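Local coordinates for thin, isoform D (Drosophila melanogaster, PDB 6XG7), which is probably a RING-type ubiquitin-protein ligase of muscle, represented here by its NHL-repeat beta-propeller, a protein-binding domain, at residues Leu26-Gln31 and Asn291-Val296; Arg256-Ile259 and Ser265-Lys268; Ile210-Val215 and Gly245-Ala250; Arg49-Ala52 and Ser58-Val61. All blocks are in the same frame, centred on the assembly; numbering follows the deposited sequence. Where two conformers were deposited one is given.

Contact 1 (Leu26-Gln31 and Asn291-Val296); sequences LRKRQQ and NGNILV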
loop_
_atom_site.group_PDB
_atom_site.type_symbol
_atom_site.label_atom_id
_atom_site.label_comp_id
_atom_site.label_asym_id
_atom_site.label_seq_id
_atom_site.Cartn_x
_atom_site.Cartn_y
_atom_site.Cartn_z
ATOM N N LEU A 26 3.176 10.397 -18.273
ATOM C CA LEU A 26 4.108 11.502 -18.490
ATOM C C LEU A 26 3.479 12.864 -18.209
ATOM O O LEU A 26 4.207 13.813 -17.887
ATOM C CB LEU A 26 4.688 11.438 -19.896
ATOM C CG LEU A 26 5.727 10.326 -20.085
ATOM C CD1 LEU A 26 6.059 10.123 -21.557
ATOM C CD2 LEU A 26 6.987 10.630 -19.297
ATOM N N ARG A 27 2.152 12.977 -18.307
ATOM C CA ARG A 27 1.457 14.227 -18.047
ATOM C C ARG A 27 1.241 14.518 -16.566
ATOM O O ARG A 27 0.879 15.654 -16.231
ATOM C CB ARG A 27 0.068 14.206 -18.695
ATOM C CG ARG A 27 0.030 14.287 -20.198
ATOM C CD ARG A 27 -1.368 13.928 -20.636
ATOM N NE ARG A 27 -1.575 13.983 -22.074
ATOM C CZ ARG A 27 -2.666 13.511 -22.669
ATOM N NH1 ARG A 27 -3.628 12.953 -21.938
ATOM N NH2 ARG A 27 -2.800 13.598 -23.983
ATOM N N LYS A 28 1.417 13.539 -15.680
ATOM C CA LYS A 28 1.049 13.721 -14.278
ATOM C C LYS A 28 1.834 14.844 -13.617
ATOM O O LYS A 28 3.058 14.933 -13.754
ATOM C CB LYS A 28 1.292 12.425 -13.505
ATOM C CG LYS A 28 0.481 11.236 -13.975
ATOM C CD LYS A 28 -1.008 11.433 -13.731
ATOM C CE LYS A 28 -1.802 10.191 -14.153
ATOM N NZ LYS A 28 -3.244 10.472 -14.303
ATOM N N ARG A 29 1.118 15.692 -12.873
ATOM C CA ARG A 29 1.745 16.749 -12.082
ATOM C C ARG A 29 0.696 17.465 -11.241
ATOM O O ARG A 29 0.850 17.607 -10.026
ATOM C CB ARG A 29 2.460 17.755 -12.992
ATOM C CG ARG A 29 3.276 18.824 -12.245
ATOM C CD ARG A 29 4.163 19.631 -13.199
ATOM N N GLN A 30 -0.374 17.923 -11.885
ATOM C CA GLN A 30 -1.397 18.726 -11.232
ATOM C C GLN A 30 -2.443 17.812 -10.606
ATOM O O GLN A 30 -2.993 16.942 -11.285
ATOM C CB GLN A 30 -2.045 19.621 -12.291
ATOM C CG GLN A 30 -3.409 20.219 -11.922
ATOM C CD GLN A 30 -3.308 21.316 -10.879
ATOM O OE1 GLN A 30 -3.554 21.087 -9.686
ATOM N NE2 GLN A 30 -2.961 22.517 -11.325
ATOM N N GLN A 31 -2.743 18.006 -9.323
ATOM C CA GLN A 31 -3.773 17.165 -8.729
ATOM C C GLN A 31 -5.140 17.491 -9.329
ATOM O O GLN A 31 -5.450 18.640 -9.673
ATOM C CB GLN A 31 -3.763 17.196 -7.189
ATOM C CG GLN A 31 -4.434 18.369 -6.540
ATOM C CD GLN A 31 -4.151 18.471 -5.041
ATOM O OE1 GLN A 31 -3.033 18.231 -4.568
ATOM N NE2 GLN A 31 -5.170 18.828 -4.292
ATOM N N ASN A 291 -8.430 4.005 -14.870
ATOM C CA ASN A 291 -8.243 5.029 -15.892
ATOM C C ASN A 291 -6.892 5.724 -15.781
ATOM O O ASN A 291 -6.647 6.716 -16.483
ATOM C CB ASN A 291 -9.362 6.065 -15.796
ATOM C CG ASN A 291 -9.436 6.707 -14.423
ATOM O OD1 ASN A 291 -8.492 6.643 -13.635
ATOM N ND2 ASN A 291 -10.560 7.335 -14.133
ATOM N N GLY A 292 -6.016 5.241 -14.910
ATOM C CA GLY A 292 -4.709 5.832 -14.758
ATOM C C GLY A 292 -4.613 6.939 -13.730
ATOM O O GLY A 292 -3.533 7.503 -13.563
ATOM N N ASN A 293 -5.691 7.254 -13.013
ATOM C CA ASN A 293 -5.594 8.225 -11.931
ATOM C C ASN A 293 -4.782 7.609 -10.797
ATOM O O ASN A 293 -5.070 6.488 -10.357
ATOM C CB ASN A 293 -6.985 8.614 -11.437
ATOM C CG ASN A 293 -7.730 9.518 -12.404
ATOM O OD1 ASN A 293 -7.212 9.926 -13.443
ATOM N ND2 ASN A 293 -8.966 9.815 -12.068
ATOM N N ILE A 294 -3.779 8.349 -10.317
ATOM C CA ILE A 294 -2.896 7.916 -9.244
ATOM C C ILE A 294 -3.413 8.532 -7.950
ATOM O O ILE A 294 -3.629 9.749 -7.879
ATOM C CB ILE A 294 -1.454 8.373 -9.511
ATOM C CG1 ILE A 294 -0.933 7.804 -10.823
ATOM C CG2 ILE A 294 -0.539 7.963 -8.354
ATOM C CD1 ILE A 294 0.355 8.475 -11.275
ATOM N N LEU A 295 -3.604 7.699 -6.931
ATOM C CA LEU A 295 -4.083 8.115 -5.621
ATOM C C LEU A 295 -2.917 8.024 -4.649
ATOM O O LEU A 295 -2.212 7.015 -4.629
ATOM C CB LEU A 295 -5.180 7.176 -5.097
ATOM C CG LEU A 295 -6.416 6.780 -5.865
ATOM C CD1 LEU A 295 -6.079 6.168 -7.158
ATOM C CD2 LEU A 295 -7.187 5.802 -4.997
ATOM N N VAL A 296 -2.776 9.031 -3.797
ATOM C CA VAL A 296 -1.626 9.174 -2.908
ATOM C C VAL A 296 -2.121 9.562 -1.514
ATOM O O VAL A 296 -2.885 10.520 -1.374
ATOM C CB VAL A 296 -0.693 10.266 -3.493
ATOM C CG1 VAL A 296 0.527 10.482 -2.659
ATOM C CG2 VAL A 296 -0.292 9.937 -4.960
HETATM O O HOH W 1 -5.603 9.281 -15.552
#
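Lys28 lays CG, CD and CE along Ile294 CD1 and ends on the carbonyl of Gly292. Its CB points at the strand, and a bend at the second torsion (chi2 -66°) turns the rest of the chain across the end of Ile294. There Lys28 CG lies 3.9 Å from Ile294 CD1, and CD and CE follow over the same methyl group, the two side chains crossing at a slant. Lys28 CE also passes 3.3 Å from Gly292 O. At the tip, Lys28 NZ donates to Gly292 O over 3.1 Å, coming from above the carbonyl plane, 53° out of it. A second bond runs from Lys28 NZ to a water at 2.9 Å, which in turn donates to Asn291 O and to Asn293 OD1. The loop receiving the lysine is itself fixed by an Asx turn, Asn293 N donating to Asn291 OD1 at 2.9 Å, and Gly292 takes a backbone shape (phi 90°) that leaves no room for a CB beside the carbonyl O of Asn291. Lys28 NZ also forms a salt bridge with the C-terminal carboxylate of Phe307 (OXT). A methionine in place of Lys28 would probably leave that carboxylate without its counter-charge and Gly292 O without this donor. Apolar along its shaft and charged at its end, the lysine thus links the segment after helix 21-26 to the end of the chain.

Contact 2 (Arg256-Ile259 and Ser265-Lys268); sequences RIQI and SFLK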
loop_
_atom_site.group_PDB
_atom_site.type_symbol
_atom_site.label_atom_id
_atom_site.label_comp_id
_atom_site.label_asym_id
_atom_site.label_seq_id
_atom_site.Cartn_x
_atom_site.Cartn_y
_atom_site.Cartn_z
ATOM N N ARG A 256 7.846 12.869 -3.096
ATOM C CA ARG A 256 7.499 12.778 -4.505
ATOM C C ARG A 256 7.014 11.377 -4.844
ATOM O O ARG A 256 7.273 10.405 -4.129
ATOM C CB ARG A 256 8.696 13.128 -5.387
ATOM C CG ARG A 256 9.831 12.133 -5.306
ATOM C CD ARG A 256 11.067 12.606 -6.025
ATOM N NE ARG A 256 12.155 11.642 -5.871
ATOM C CZ ARG A 256 13.326 11.746 -6.476
ATOM N NH1 ARG A 256 13.556 12.773 -7.289
ATOM N NH2 ARG A 256 14.261 10.832 -6.275
ATOM N N ILE A 257 6.269 11.300 -5.947
ATOM C CA ILE A 257 5.873 10.035 -6.562
ATOM C C ILE A 257 6.797 9.797 -7.741
ATOM O O ILE A 257 7.089 10.726 -8.502
ATOM C CB ILE A 257 4.411 10.100 -7.046
ATOM C CG1 ILE A 257 3.457 10.331 -5.866
ATOM C CG2 ILE A 257 4.044 8.872 -7.844
ATOM C CD1 ILE A 257 3.576 9.383 -4.753
ATOM N N GLN A 258 7.268 8.565 -7.893
ATOM C CA GLN A 258 8.019 8.162 -9.077
ATOM C C GLN A 258 7.285 7.031 -9.785
ATOM O O GLN A 258 6.685 6.159 -9.142
ATOM C CB GLN A 258 9.436 7.727 -8.716
ATOM C CG GLN A 258 10.277 8.831 -8.143
ATOM C CD GLN A 258 11.727 8.456 -8.128
ATOM O OE1 GLN A 258 12.329 8.248 -9.175
ATOM N NE2 GLN A 258 12.306 8.352 -6.941
ATOM N N ILE A 259 7.328 7.061 -11.116
ATOM C CA ILE A 259 6.709 6.059 -11.971
ATOM C C ILE A 259 7.810 5.404 -12.781
ATOM O O ILE A 259 8.691 6.094 -13.308
ATOM C CB ILE A 259 5.676 6.695 -12.923
ATOM C CG1 ILE A 259 4.715 7.596 -12.143
ATOM C CG2 ILE A 259 4.930 5.599 -13.706
ATOM C CD1 ILE A 259 3.705 8.337 -13.049
ATOM N N SER A 265 12.777 0.759 -15.511
ATOM C CA SER A 265 13.451 2.001 -15.856
ATOM C C SER A 265 12.575 3.196 -15.493
ATOM O O SER A 265 11.346 3.134 -15.549
ATOM C CB SER A 265 13.826 2.027 -17.342
ATOM O OG SER A 265 12.697 1.976 -18.190
ATOM N N PHE A 266 13.233 4.292 -15.121
ATOM C CA PHE A 266 12.537 5.497 -14.691
ATOM C C PHE A 266 11.732 6.095 -15.834
ATOM O O PHE A 266 12.221 6.204 -16.961
ATOM C CB PHE A 266 13.559 6.526 -14.208
ATOM C CG PHE A 266 12.958 7.859 -13.875
ATOM C CD1 PHE A 266 12.373 8.098 -12.632
ATOM C CD2 PHE A 266 12.981 8.889 -14.807
ATOM C CE1 PHE A 266 11.826 9.326 -12.327
ATOM C CE2 PHE A 266 12.415 10.126 -14.504
ATOM C CZ PHE A 266 11.835 10.335 -13.258
ATOM N N LEU A 267 10.505 6.514 -15.519
ATOM C CA LEU A 267 9.630 7.200 -16.462
ATOM C C LEU A 267 9.345 8.643 -16.070
ATOM O O LEU A 267 9.506 9.546 -16.889
ATOM C CB LEU A 267 8.311 6.434 -16.636
ATOM C CG LEU A 267 7.323 7.030 -17.645
ATOM C CD1 LEU A 267 7.912 7.035 -19.058
ATOM C CD2 LEU A 267 5.988 6.300 -17.605
ATOM N N LYS A 268 8.949 8.903 -14.824
ATOM C CA LYS A 268 8.399 10.202 -14.459
ATOM C C LYS A 268 8.440 10.383 -12.947
ATOM O O LYS A 268 8.248 9.433 -12.192
ATOM C CB LYS A 268 6.943 10.239 -14.945
ATOM C CG LYS A 268 6.137 11.397 -14.504
ATOM C CD LYS A 268 6.506 12.645 -15.246
ATOM C CE LYS A 268 5.491 13.701 -14.914
ATOM N NZ LYS A 268 5.709 14.933 -15.666
#
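Ile259 O accepts two backbone N-H groups, from Leu267 N at 2.9 Å and from Lys268 N at 3.2 Å, while Ile259 N donates to Lys268 O at 2.8 Å with an N-H...O angle of 163°. This is a classic beta bulge in which Leu267 and Lys268 both face Ile259, with Ile259-Lys268 as its antiparallel hydrogen-bonded pair. Leu267, with psi at -50°, carries the irregularity. On the side chains of this pair, Ile259 CD1 lies 4.2 Å from Lys268 CG, the two running alongside and pointing the same way, whereas Ile259 CG2 meets Leu267 CD2 at 4.1 Å. Gln258 OE1 comes up to the edge of the Phe266 ring, 3.4 Å from Phe266 CE1, with amide and ring planes 59° apart. The amide is set from further out: OE1 accepts from Gly231 N, and NE2 donates to Gln232 O and Asp251 OD2. Lys268 turns its end away from the hairpin to give NZ to Leu26 O. The bulge lies in the hairpin of strands 256-260 and 266-273, with Tyr25 of helix 21-26 against Ile259 and Leu267, and strand 247-251 bonded along the other edge of strand 256-260.

Contact 3 (Ile210-Val215 and Gly245-Ala250); sequences IQIFDV and GYIFVA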
loop_
_atom_site.group_PDB
_atom_site.type_symbol
_atom_site.label_atom_id
_atom_site.label_comp_id
_atom_site.label_asym_id
_atom_site.label_seq_id
_atom_site.Cartn_x
_atom_site.Cartn_y
_atom_site.Cartn_z
ATOM N N ILE A 210 13.339 -0.665 -4.072
ATOM C CA ILE A 210 12.262 -1.614 -4.309
ATOM C C ILE A 210 12.903 -2.947 -4.674
ATOM O O ILE A 210 13.840 -3.004 -5.481
ATOM C CB ILE A 210 11.310 -1.120 -5.408
ATOM C CG1 ILE A 210 10.124 -0.341 -4.797
ATOM C CG2 ILE A 210 10.674 -2.280 -6.142
ATOM C CD1 ILE A 210 10.470 0.839 -3.974
ATOM N N GLN A 211 12.419 -4.020 -4.077
ATOM C CA GLN A 211 12.891 -5.355 -4.407
ATOM C C GLN A 211 11.746 -6.132 -5.024
ATOM O O GLN A 211 10.620 -6.097 -4.523
ATOM C CB GLN A 211 13.459 -6.084 -3.193
ATOM C CG GLN A 211 14.851 -5.613 -2.822
ATOM C CD GLN A 211 15.676 -6.707 -2.199
ATOM O OE1 GLN A 211 15.415 -7.116 -1.076
ATOM N NE2 GLN A 211 16.666 -7.197 -2.926
ATOM N N ILE A 212 12.040 -6.828 -6.115
ATOM C CA ILE A 212 11.034 -7.540 -6.890
ATOM C C ILE A 212 11.380 -9.018 -6.847
ATOM O O ILE A 212 12.502 -9.406 -7.191
ATOM C CB ILE A 212 10.956 -7.007 -8.326
ATOM C CG1 ILE A 212 10.678 -5.499 -8.285
ATOM C CG2 ILE A 212 9.880 -7.734 -9.116
ATOM C CD1 ILE A 212 10.494 -4.878 -9.642
ATOM N N PHE A 213 10.422 -9.828 -6.404
ATOM C CA PHE A 213 10.563 -11.257 -6.210
ATOM C C PHE A 213 9.568 -11.988 -7.104
ATOM O O PHE A 213 8.538 -11.444 -7.490
ATOM C CB PHE A 213 10.196 -11.647 -4.775
ATOM C CG PHE A 213 11.046 -11.018 -3.706
ATOM C CD1 PHE A 213 10.739 -9.758 -3.204
ATOM C CD2 PHE A 213 12.105 -11.714 -3.142
ATOM C CE1 PHE A 213 11.494 -9.203 -2.186
ATOM C CE2 PHE A 213 12.858 -11.158 -2.129
ATOM C CZ PHE A 213 12.551 -9.901 -1.658
ATOM N N ASP A 214 9.848 -13.247 -7.406
ATOM C CA ASP A 214 8.756 -14.061 -7.928
ATOM C C ASP A 214 7.889 -14.552 -6.764
ATOM O O ASP A 214 8.230 -14.379 -5.590
ATOM C CB ASP A 214 9.254 -15.183 -8.848
ATOM C CG ASP A 214 10.274 -16.103 -8.192
ATOM O OD1 ASP A 214 10.084 -16.488 -7.021
ATOM O OD2 ASP A 214 11.253 -16.480 -8.883
ATOM N N VAL A 215 6.723 -15.122 -7.094
ATOM C CA VAL A 215 5.788 -15.531 -6.051
ATOM C C VAL A 215 6.364 -16.666 -5.218
ATOM O O VAL A 215 5.937 -16.869 -4.074
ATOM C CB VAL A 215 4.395 -15.890 -6.615
ATOM C CG1 VAL A 215 3.655 -14.632 -7.068
ATOM C CG2 VAL A 215 4.505 -16.908 -7.758
ATOM N N GLY A 245 2.065 -3.464 -15.697
ATOM C CA GLY A 245 3.299 -3.591 -14.967
ATOM C C GLY A 245 4.020 -2.304 -14.650
ATOM O O GLY A 245 5.100 -2.362 -14.061
ATOM N N TYR A 246 3.466 -1.144 -15.005
ATOM C CA TYR A 246 4.062 0.113 -14.561
ATOM C C TYR A 246 4.027 0.146 -13.037
ATOM O O TYR A 246 3.061 -0.302 -12.414
ATOM C CB TYR A 246 3.316 1.324 -15.134
ATOM C CG TYR A 246 3.526 1.561 -16.615
ATOM C CD1 TYR A 246 2.715 0.951 -17.555
ATOM C CD2 TYR A 246 4.524 2.403 -17.076
ATOM C CE1 TYR A 246 2.896 1.164 -18.916
ATOM C CE2 TYR A 246 4.717 2.608 -18.424
ATOM C CZ TYR A 246 3.896 1.989 -19.342
ATOM O OH TYR A 246 4.079 2.203 -20.691
ATOM N N ILE A 247 5.091 0.679 -12.442
ATOM C CA ILE A 247 5.292 0.674 -10.997
ATOM C C ILE A 247 5.289 2.107 -10.482
ATOM O O ILE A 247 5.946 2.983 -11.059
ATOM C CB ILE A 247 6.605 -0.030 -10.609
ATOM C CG1 ILE A 247 6.597 -1.484 -11.093
ATOM C CG2 ILE A 247 6.824 0.006 -9.108
ATOM C CD1 ILE A 247 7.947 -2.192 -10.974
ATOM N N PHE A 248 4.555 2.332 -9.395
ATOM C CA PHE A 248 4.371 3.637 -8.784
ATOM C C PHE A 248 4.916 3.563 -7.373
ATOM O O PHE A 248 4.560 2.655 -6.621
ATOM C CB PHE A 248 2.891 4.003 -8.744
ATOM C CG PHE A 248 2.239 3.951 -10.089
ATOM C CD1 PHE A 248 1.846 2.740 -10.624
ATOM C CD2 PHE A 248 2.107 5.086 -10.862
ATOM C CE1 PHE A 248 1.287 2.671 -11.865
ATOM C CE2 PHE A 248 1.547 5.021 -12.113
ATOM C CZ PHE A 248 1.149 3.804 -12.618
ATOM N N VAL A 249 5.782 4.510 -7.019
ATOM C CA VAL A 249 6.425 4.503 -5.713
ATOM C C VAL A 249 6.190 5.840 -5.033
ATOM O O VAL A 249 6.508 6.897 -5.596
ATOM C CB VAL A 249 7.939 4.221 -5.806
ATOM C CG1 VAL A 249 8.558 4.200 -4.432
ATOM C CG2 VAL A 249 8.214 2.895 -6.506
ATOM N N ALA A 250 5.699 5.778 -3.798
ATOM C CA ALA A 250 5.638 6.936 -2.918
ATOM C C ALA A 250 7.004 7.090 -2.257
ATOM O O ALA A 250 7.321 6.395 -1.287
ATOM C CB ALA A 250 4.524 6.750 -1.904
#
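Ile210 opens the meeting of strand 209-214 with strand 247-251, and it does so through its outer atoms: Ile210 CD1 stands 3.9 Å from Val249 CG1 and 4.0 Å from Val249 CG2, so that this methyl group sits against both branches of the valine. The first torsion of Ile210, -93°, departs from the usual staggered value. CG1 of Ile210 lies 4.1 Å from Val249 CG2. Ile210 and Val249 reach toward each other tip to tip. Two residues on, the alternation of the strand presents Ile212 on the same side. Ile212 CD1 meets Ile247 CD1 at 3.9 Å, again end against end, one methyl group on another. Ile247 has its CG1 anti to the carbonyl carbon (chi1 -60°), which carries CD1 out to that meeting point.

The backbones stay well apart, the nearest CA atoms, those of Ile210 and Val249, being 8.6 Å from each other, and no hydrogen bond crosses. These are two different sheets packed face to face. In a beta-propeller this is the interface between adjacent blades, and the two strands belong to successive predicted NHL repeats. Within their own sheet Ile201 touches Ile210 and Val223 touches Ile212, while Phe233 and Pro236 lie against Val249.

All four residues are buried, and the pairs use only aliphatic carbon. Cohesion between the blades here therefore rests on shape and the exclusion of water, with no directional bond to set the register.

Contact 4 (Arg49-Ala52 and Ser58-Val61); sequences RGLA and SIVV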
loop_
_atom_site.group_PDB
_atom_site.type_symbol
_atom_site.label_atom_id
_atom_site.label_comp_id
_atom_site.label_asym_id
_atom_site.label_seq_id
_atom_site.Cartn_x
_atom_site.Cartn_y
_atom_site.Cartn_z
ATOM N N ARG A 49 -2.953 5.958 6.157
ATOM C CA ARG A 49 -1.786 5.185 5.744
ATOM C C ARG A 49 -2.047 4.458 4.436
ATOM O O ARG A 49 -1.795 5.015 3.360
ATOM C CB ARG A 49 -1.316 4.281 6.886
ATOM C CG ARG A 49 -0.825 5.102 8.079
ATOM C CD ARG A 49 0.013 4.290 9.025
ATOM N NE ARG A 49 0.265 4.978 10.292
ATOM C CZ ARG A 49 1.396 5.605 10.624
ATOM N NH1 ARG A 49 2.428 5.669 9.781
ATOM N NH2 ARG A 49 1.487 6.182 11.819
ATOM N N GLY A 50 -2.545 3.226 4.507
ATOM C CA GLY A 50 -2.787 2.465 3.305
ATOM C C GLY A 50 -3.925 3.021 2.473
ATOM O O GLY A 50 -4.847 3.671 2.961
ATOM N N LEU A 51 -3.845 2.739 1.182
ATOM C CA LEU A 51 -4.835 3.140 0.203
ATOM C C LEU A 51 -5.044 1.996 -0.776
ATOM O O LEU A 51 -4.106 1.283 -1.121
ATOM C CB LEU A 51 -4.236 4.333 -0.557
ATOM C CG LEU A 51 -5.034 5.247 -1.441
ATOM C CD1 LEU A 51 -6.250 5.760 -0.702
ATOM C CD2 LEU A 51 -4.108 6.384 -1.862
ATOM N N ALA A 52 -6.269 1.850 -1.261
ATOM C CA ALA A 52 -6.543 0.840 -2.262
ATOM C C ALA A 52 -7.633 1.346 -3.181
ATOM O O ALA A 52 -8.397 2.234 -2.815
ATOM C CB ALA A 52 -6.993 -0.473 -1.618
ATOM N N SER A 58 -13.559 2.767 -6.655
ATOM C CA SER A 58 -13.735 3.319 -5.327
ATOM C C SER A 58 -12.376 3.550 -4.682
ATOM O O SER A 58 -11.389 2.881 -5.003
ATOM C CB SER A 58 -14.560 2.368 -4.478
ATOM O OG SER A 58 -13.886 1.136 -4.377
ATOM N N ILE A 59 -12.337 4.524 -3.780
ATOM C CA ILE A 59 -11.130 4.939 -3.077
ATOM C C ILE A 59 -11.265 4.457 -1.642
ATOM O O ILE A 59 -12.182 4.873 -0.920
ATOM C CB ILE A 59 -10.968 6.468 -3.111
ATOM C CG1 ILE A 59 -10.857 6.951 -4.552
ATOM C CG2 ILE A 59 -9.771 6.901 -2.264
ATOM C CD1 ILE A 59 -10.920 8.474 -4.709
ATOM N N VAL A 60 -10.354 3.584 -1.226
ATOM C CA VAL A 60 -10.434 2.895 0.049
ATOM C C VAL A 60 -9.242 3.337 0.893
ATOM O O VAL A 60 -8.089 3.160 0.480
ATOM C CB VAL A 60 -10.433 1.373 -0.172
ATOM C CG1 VAL A 60 -10.492 0.639 1.151
ATOM C CG2 VAL A 60 -11.588 0.976 -1.107
ATOM N N VAL A 61 -9.518 3.901 2.076
ATOM C CA VAL A 61 -8.491 4.553 2.886
ATOM C C VAL A 61 -8.412 3.906 4.260
ATOM O O VAL A 61 -9.424 3.795 4.956
ATOM C CB VAL A 61 -8.761 6.062 3.031
ATOM C CG1 VAL A 61 -7.615 6.749 3.807
ATOM C CG2 VAL A 61 -8.968 6.707 1.668
#
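Ala52 and Val60 form an antiparallel hydrogen-bonded pair, Ala52 N donating to Val60 O at 2.8 Å and Val60 N to Ala52 O at 2.9 Å, both with N-H...O angles just over 150°, and next along the ladder Leu51 and Val61 are a non-hydrogen-bonded pair.

Side chains divide between the two faces of this hairpin. On the face of Leu51 and Val61, Leu51 CD1 lies 3.7 Å from Val61 CG2, the two side chains running side by side in the same direction. With CG of Leu51 anti to the backbone N (chi1 -166°) and chi2 at 52°, its CD1 lies over the neighbouring strand, where Leu51 CD1 also touches Ile59 CG2 at 4.0 Å. On the other face the small Ala52 sets its CB 4.2 Å from Val60 CB. Between the two pairs, Leu51 CA approaches Val60 O at 3.3 Å in a CA-H...O contact.

Strands 51-54 and 58-63 are the first two of a blade in the NHL propeller, in the predicted repeat that spans both, and strand 68-72 continues the sheet beyond 58-63. Each face meets a different neighbouring sheet: Leu51 and Ile59 pack on Leu295 of strand 294-298, whereas Val60 rests on Val98 and Val100 of strand 98-100. At the start of the segment, Gly50 bonds through its backbone to Ala62 and Ala96, and Arg49 reaches Glu284 in a salt bridge.

Overall arrangement
Contacts 1, 2 and 3 all reach the sheet that includes strands 247-251, 256-260, 266-273 and 294-298; contact 4 lies in another sheet, the blade beginning with strand 51-54. Contact 1 spans nearly the whole chain, and contacts 4, 3 and 2 follow in that order between its segments. The centres of contacts 1 and 2 lie 12 Å apart, and Ile294 packs on Ile259 between them. Contacts 2 and 3 share adjacent strands, whereas contact 4 touches contact 1 but stays about 8 Å from contact 3 at the nearest atoms. Blades built by hairpins thus pack apolar face to face, consistent with a ring closed by strand 33-36, near the ordered start, pairing with the last strand, 303-306.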